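Local coordinates for hypothetical protein (Thermococcus kodakarensis, PDB 2PBZ) that binds ATP and, as expected for a PurP-type synthetase, probably joins formate to a purine-pathway ribonucleotide in IMP biosynthesis, using magnesium or manganese, at residues G24-L29 against I44-V49; T7-S12 against L29-K34. One frame throughout, in Å; residues are numbered along the deposited sequence.

From the N terminus, strand 5-8 leads through helix 13-22 to strand 27-31, where contact 2 closes the first beta-alpha-beta crossover by pairing 7-12 with 29-34. The chain then passes helix 36-40 and returns as strand 47-50, and contact 1 closes the second crossover by pairing 24-29 with 44-49. The two loops cross, because their segments alternate along the sequence, and they share Leu29. Strand 27-31, used by both, is the middle strand of a three-stranded parallel sheet, paired near its start in contact 1 and near its end in contact 2. Together the contacts join the three strands of this sheet, in a part of the chain whose sequence family belongs to the Rossmann-like clan.

Contact 1 of 2, residues G24-L29 against I44-V49; sequences GFKTRL and IVDDLV
The second beta-alpha-beta crossover of a Rossmann-like parallel sheet closes where Thr27, Arg28 and Leu29 pair with Asp46 to Val49. Asp47 straddles Arg28 in the usual parallel way: its N bonds Thr27 O (2.7 Å), and its O takes the N-H of Leu29. Val49 N then bonds Leu29 O at 2.8 Å, carrying the ladder one step further. At the start of strand 27-31, where the other chain is not yet a strand, a side chain stands in for backbone: Asp46 OD2 accepts Thr27 N at 2.8 Å, met from above the carboxylate plane, 42° out of it. An aspartate suits this place just before the strand because its short arm can reach back to the neighbouring backbone. The methylenes of Lys26 cross that carboxylate at about a right angle, with CG 3.5 Å from Asp46 OD2; the ammonium stays farther off, near enough for a favourable long-range attraction at most.

On one face of the sheet Arg28 and Asp47 run side by side in the same direction. The Arg28 chain is extended until it bends at chi3 (-61°), which brings NE to the anti side of Asp47 OD2, 2.8 Å away and tilted out of the carboxylate plane. The guanidinium and carboxylate planes stand 89° apart, so this salt bridge rests on a single N-H rather than on a flat paired fork. NH1 of Arg28 has a second acid, Asp61, so the arginine links two carboxylates.

Leu29 and Leu48 lie alongside each other on the opposite, apolar face; Leu17 of helix 13-22 touches Thr27, Leu29 and Val45. Thr27 CG2 lies against the backbone at Ile44 O and Val45 CA. Leu29 CB touches both Val45 CG1 at 3.7 Å and Leu48 CD1 at 3.8 Å.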
loop_
_atom_site.group_PDB
_atom_site.type_symbol
_atom_site.label_atom_id
_atom_site.label_comp_id
_atom_site.label_asym_id
_atom_site.label_seq_id
_atom_site.Cartn_x
_atom_site.Cartn_y
_atom_site.Cartn_z
ATOM N N GLY A 24 9.610 -17.191 18.452
ATOM C CA GLY A 24 10.597 -17.832 19.301
ATOM C C GLY A 24 11.335 -19.026 18.732
ATOM O O GLY A 24 12.162 -19.626 19.428
ATOM N N PHE A 25 11.047 -19.387 17.485
ATOM C CA PHE A 25 11.727 -20.515 16.858
ATOM C C PHE A 25 13.125 -20.157 16.418
ATOM O O PHE A 25 13.467 -18.984 16.296
ATOM C CB PHE A 25 10.952 -21.009 15.645
ATOM C CG PHE A 25 9.728 -21.776 15.994
ATOM C CD1 PHE A 25 8.464 -21.230 15.779
ATOM C CD2 PHE A 25 9.838 -23.040 16.574
ATOM C CE1 PHE A 25 7.311 -21.934 16.142
ATOM C CE2 PHE A 25 8.704 -23.759 16.944
ATOM C CZ PHE A 25 7.430 -23.209 16.729
ATOM N N LYS A 26 13.931 -21.180 16.176
ATOM C CA LYS A 26 15.299 -20.979 15.731
ATOM C C LYS A 26 15.232 -20.942 14.219
ATOM O O LYS A 26 14.339 -21.535 13.629
ATOM C CB LYS A 26 16.195 -22.127 16.207
ATOM C CG LYS A 26 17.485 -21.660 16.851
ATOM C CD LYS A 26 17.188 -20.785 18.052
ATOM C CE LYS A 26 18.451 -20.204 18.671
ATOM N NZ LYS A 26 18.140 -19.235 19.780
ATOM N N THR A 27 16.196 -20.277 13.599
ATOM C CA THR A 27 16.211 -20.093 12.152
ATOM C C THR A 27 17.387 -20.676 11.374
ATOM O O THR A 27 18.537 -20.550 11.791
ATOM C CB THR A 27 16.118 -18.573 11.856
ATOM O OG1 THR A 27 14.783 -18.122 12.112
ATOM C CG2 THR A 27 16.507 -18.257 10.440
ATOM N N ARG A 28 17.077 -21.299 10.234
ATOM C CA ARG A 28 18.082 -21.857 9.330
ATOM C C ARG A 28 17.722 -21.571 7.880
ATOM O O ARG A 28 16.658 -21.959 7.406
ATOM C CB ARG A 28 18.228 -23.360 9.485
ATOM C CG ARG A 28 19.049 -23.992 8.364
ATOM C CD ARG A 28 19.138 -25.486 8.516
ATOM N NE ARG A 28 19.790 -25.861 9.764
ATOM C CZ ARG A 28 19.596 -27.021 10.385
ATOM N NH1 ARG A 28 18.761 -27.907 9.861
ATOM N NH2 ARG A 28 20.220 -27.287 11.526
ATOM N N LEU A 29 18.631 -20.919 7.165
ATOM C CA LEU A 29 18.397 -20.576 5.776
ATOM C C LEU A 29 19.407 -21.210 4.838
ATOM O O LEU A 29 20.601 -21.139 5.084
ATOM C CB LEU A 29 18.446 -19.056 5.609
ATOM C CG LEU A 29 18.163 -18.507 4.212
ATOM C CD1 LEU A 29 16.696 -18.711 3.896
ATOM C CD2 LEU A 29 18.528 -17.041 4.135
ATOM N N ILE A 44 17.894 -12.052 11.348
ATOM C CA ILE A 44 16.841 -13.045 11.532
ATOM C C ILE A 44 17.274 -14.470 11.217
ATOM O O ILE A 44 16.501 -15.416 11.416
ATOM C CB ILE A 44 15.595 -12.712 10.682
ATOM C CG1 ILE A 44 15.999 -12.625 9.213
ATOM C CG2 ILE A 44 14.952 -11.420 11.183
ATOM C CD1 ILE A 44 14.841 -12.597 8.250
ATOM N N VAL A 45 18.498 -14.629 10.727
ATOM C CA VAL A 45 19.000 -15.955 10.399
ATOM C C VAL A 45 20.033 -16.448 11.416
ATOM O O VAL A 45 21.037 -15.775 11.678
ATOM C CB VAL A 45 19.651 -15.989 9.003
ATOM C CG1 VAL A 45 19.948 -17.419 8.600
ATOM C CG2 VAL A 45 18.762 -15.315 8.001
ATOM N N ASP A 46 19.786 -17.626 11.982
ATOM C CA ASP A 46 20.705 -18.202 12.945
ATOM C C ASP A 46 21.710 -19.108 12.233
ATOM O O ASP A 46 22.910 -18.836 12.238
ATOM C CB ASP A 46 19.930 -18.968 14.023
ATOM C CG ASP A 46 18.890 -18.091 14.727
ATOM O OD1 ASP A 46 19.108 -16.868 14.840
ATOM O OD2 ASP A 46 17.851 -18.620 15.179
ATOM N N ASP A 47 21.231 -20.171 11.607
ATOM C CA ASP A 47 22.124 -21.071 10.881
ATOM C C ASP A 47 21.999 -20.806 9.391
ATOM O O ASP A 47 20.931 -20.936 8.839
ATOM C CB ASP A 47 21.770 -22.532 11.195
ATOM C CG ASP A 47 22.657 -23.529 10.455
ATOM O OD1 ASP A 47 23.755 -23.137 10.004
ATOM O OD2 ASP A 47 22.267 -24.715 10.340
ATOM N N LEU A 48 23.098 -20.434 8.746
ATOM C CA LEU A 48 23.083 -20.142 7.319
ATOM C C LEU A 48 23.857 -21.181 6.521
ATOM O O LEU A 48 25.083 -21.192 6.515
ATOM C CB LEU A 48 23.670 -18.753 7.054
ATOM C CG LEU A 48 23.583 -18.228 5.622
ATOM C CD1 LEU A 48 22.117 -17.999 5.222
ATOM C CD2 LEU A 48 24.370 -16.932 5.530
ATOM N N VAL A 49 23.123 -22.043 5.831
ATOM C CA VAL A 49 23.699 -23.112 5.031
ATOM C C VAL A 49 23.906 -22.702 3.581
ATOM O O VAL A 49 22.974 -22.728 2.788
ATOM C CB VAL A 49 22.778 -24.353 5.058
ATOM C CG1 VAL A 49 23.454 -25.517 4.376
ATOM C CG2 VAL A 49 22.413 -24.691 6.485
#

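Contact 2 of 2, residues T7-S12 against L29-K34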
loop_
_atom_site.group_PDB
_atom_site.type_symbol
_atom_site.label_atom_id
_atom_site.label_comp_id
_atom_site.label_asym_id
_atom_site.label_seq_id
_atom_site.Cartn_x
_atom_site.Cartn_y
_atom_site.Cartn_z
ATOM N N THR A 7 14.310 -22.960 5.433
ATOM C CA THR A 7 13.729 -22.870 4.099
ATOM C C THR A 7 14.693 -22.237 3.098
ATOM O O THR A 7 15.701 -21.662 3.480
ATOM C CB THR A 7 12.409 -22.050 4.119
ATOM O OG1 THR A 7 11.784 -22.109 2.831
ATOM C CG2 THR A 7 12.677 -20.611 4.476
ATOM N N ILE A 8 14.381 -22.349 1.814
ATOM C CA ILE A 8 15.236 -21.790 0.779
ATOM C C ILE A 8 15.188 -20.260 0.771
ATOM O O ILE A 8 14.153 -19.661 1.032
ATOM C CB ILE A 8 14.834 -22.328 -0.609
ATOM C CG1 ILE A 8 15.210 -23.805 -0.715
ATOM C CG2 ILE A 8 15.501 -21.526 -1.714
ATOM C CD1 ILE A 8 14.768 -24.454 -2.008
ATOM N N ALA A 9 16.320 -19.636 0.471
ATOM C CA ALA A 9 16.415 -18.185 0.433
ATOM C C ALA A 9 15.932 -17.573 -0.874
ATOM O O ALA A 9 16.684 -17.461 -1.841
ATOM C CB ALA A 9 17.831 -17.759 0.690
ATOM N N SER A 10 14.664 -17.170 -0.888
ATOM C CA SER A 10 14.037 -16.558 -2.051
ATOM C C SER A 10 12.541 -16.588 -1.825
ATOM O O SER A 10 12.071 -17.088 -0.800
ATOM C CB SER A 10 14.357 -17.333 -3.319
ATOM O OG SER A 10 13.810 -18.635 -3.245
ATOM N N HIS A 11 11.804 -16.050 -2.793
ATOM C CA HIS A 11 10.346 -15.988 -2.739
ATOM C C HIS A 11 9.782 -15.236 -1.521
ATOM O O HIS A 11 9.379 -14.081 -1.626
ATOM C CB HIS A 11 9.753 -17.400 -2.780
ATOM C CG HIS A 11 8.260 -17.417 -2.906
ATOM N ND1 HIS A 11 7.608 -17.214 -4.104
ATOM C CD2 HIS A 11 7.287 -17.560 -1.974
ATOM C CE1 HIS A 11 6.303 -17.233 -3.903
ATOM N NE2 HIS A 11 6.082 -17.440 -2.618
ATOM N N SER A 12 9.746 -15.898 -0.374
ATOM C CA SER A 12 9.208 -15.286 0.830
ATOM C C SER A 12 9.882 -15.792 2.096
ATOM O O SER A 12 9.240 -15.898 3.132
ATOM C CB SER A 12 7.713 -15.574 0.907
ATOM O OG SER A 12 7.488 -16.965 0.900
ATOM N N LEU A 29 18.631 -20.919 7.165
ATOM C CA LEU A 29 18.397 -20.576 5.776
ATOM C C LEU A 29 19.407 -21.210 4.838
ATOM O O LEU A 29 20.601 -21.139 5.084
ATOM C CB LEU A 29 18.446 -19.056 5.609
ATOM C CG LEU A 29 18.163 -18.507 4.212
ATOM C CD1 LEU A 29 16.696 -18.711 3.896
ATOM C CD2 LEU A 29 18.528 -17.041 4.135
ATOM N N TYR A 30 18.919 -21.834 3.770
ATOM C CA TYR A 30 19.780 -22.438 2.760
ATOM C C TYR A 30 19.868 -21.390 1.659
ATOM O O TYR A 30 18.853 -21.026 1.076
ATOM C CB TYR A 30 19.145 -23.694 2.177
ATOM C CG TYR A 30 19.154 -24.906 3.064
ATOM C CD1 TYR A 30 18.512 -24.899 4.293
ATOM C CD2 TYR A 30 19.775 -26.076 2.651
ATOM C CE1 TYR A 30 18.480 -26.040 5.096
ATOM C CE2 TYR A 30 19.753 -27.226 3.443
ATOM C CZ TYR A 30 19.100 -27.203 4.661
ATOM O OH TYR A 30 19.023 -28.344 5.418
ATOM N N VAL A 31 21.073 -20.909 1.370
ATOM C CA VAL A 31 21.260 -19.867 0.370
ATOM C C VAL A 31 22.473 -20.152 -0.511
ATOM O O VAL A 31 23.389 -20.864 -0.109
ATOM C CB VAL A 31 21.454 -18.495 1.069
ATOM C CG1 VAL A 31 22.781 -18.485 1.813
ATOM C CG2 VAL A 31 21.407 -17.361 0.064
ATOM N N SER A 32 22.485 -19.584 -1.714
ATOM C CA SER A 32 23.603 -19.781 -2.624
ATOM C C SER A 32 24.694 -18.749 -2.359
ATOM O O SER A 32 24.463 -17.725 -1.711
ATOM C CB SER A 32 23.143 -19.686 -4.077
ATOM O OG SER A 32 22.662 -18.398 -4.388
ATOM N N PRO A 33 25.907 -19.009 -2.858
ATOM C CA PRO A 33 26.997 -18.061 -2.637
ATOM C C PRO A 33 26.712 -16.653 -3.159
ATOM O O PRO A 33 27.018 -15.670 -2.490
ATOM C CB PRO A 33 28.184 -18.733 -3.319
ATOM C CG PRO A 33 27.530 -19.545 -4.403
ATOM C CD PRO A 33 26.348 -20.138 -3.691
ATOM N N LYS A 34 26.100 -16.556 -4.334
ATOM C CA LYS A 34 25.797 -15.250 -4.914
ATOM C C LYS A 34 24.803 -14.422 -4.102
ATOM O O LYS A 34 24.945 -13.203 -4.004
ATOM C CB LYS A 34 25.269 -15.401 -6.343
ATOM C CG LYS A 34 25.132 -14.074 -7.067
ATOM C CD LYS A 34 24.539 -14.241 -8.467
ATOM C CE LYS A 34 24.375 -12.882 -9.161
ATOM N NZ LYS A 34 24.071 -12.988 -10.627
HETATM O O HOH W 1 19.699 -18.787 -2.698
#
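The phenol ring of Tyr30 is the flat group beside Thr7, whose carbonyl O approaches it at a slant. Elsewhere the Tyr30 side chain rests on Val49 of the neighbouring strand and on Met54, and its OH is hydrogen-bonded to Asn59.

The contact itself completes the first beta-alpha-beta crossover, strand 5-8 lying parallel to strand 27-31. Tyr30 is gripped by the residues before and after its partner Ile8: its N bonds Thr7 O at 3.2 Å, and its O receives the N-H of Ala9 at 3.0 Å, although the position of that oxygen is less certain. Ile8 and Tyr30 present their side chains on one face of the sheet, Thr7 and Leu29 on the other.

Ala9 is the pivot of the apolar part. Its CB points at the second strand, and a lone methyl suits a place with branched side chains so near. The branched end of Leu29 (CG, CD1 and CD2) packs on Ala9 CB, with CD1 at 3.5 Å, and the same CD1 also lies against the Thr7 carbonyl. Val31 comes from further along its strand: a chi1 of 68° sets CG1 between the backbone N and the carbonyl carbon and puts CG2 anti to N, where that methyl meets Ala9 CB at 3.7 Å. Tyr39 of helix 36-40 packs on Ala9, Leu29 and Val31 together.

Beyond Ala9 the chains part, and a water bridges them, accepting Ser32 N at 3.1 Å and giving a weak bond to Ala9 O. All six touching residues are buried, and none carries a formal charge: backbone hydrogen bonds set the register here, while the alkyl groups of Ala9, Leu29 and Val31 pack together beside them.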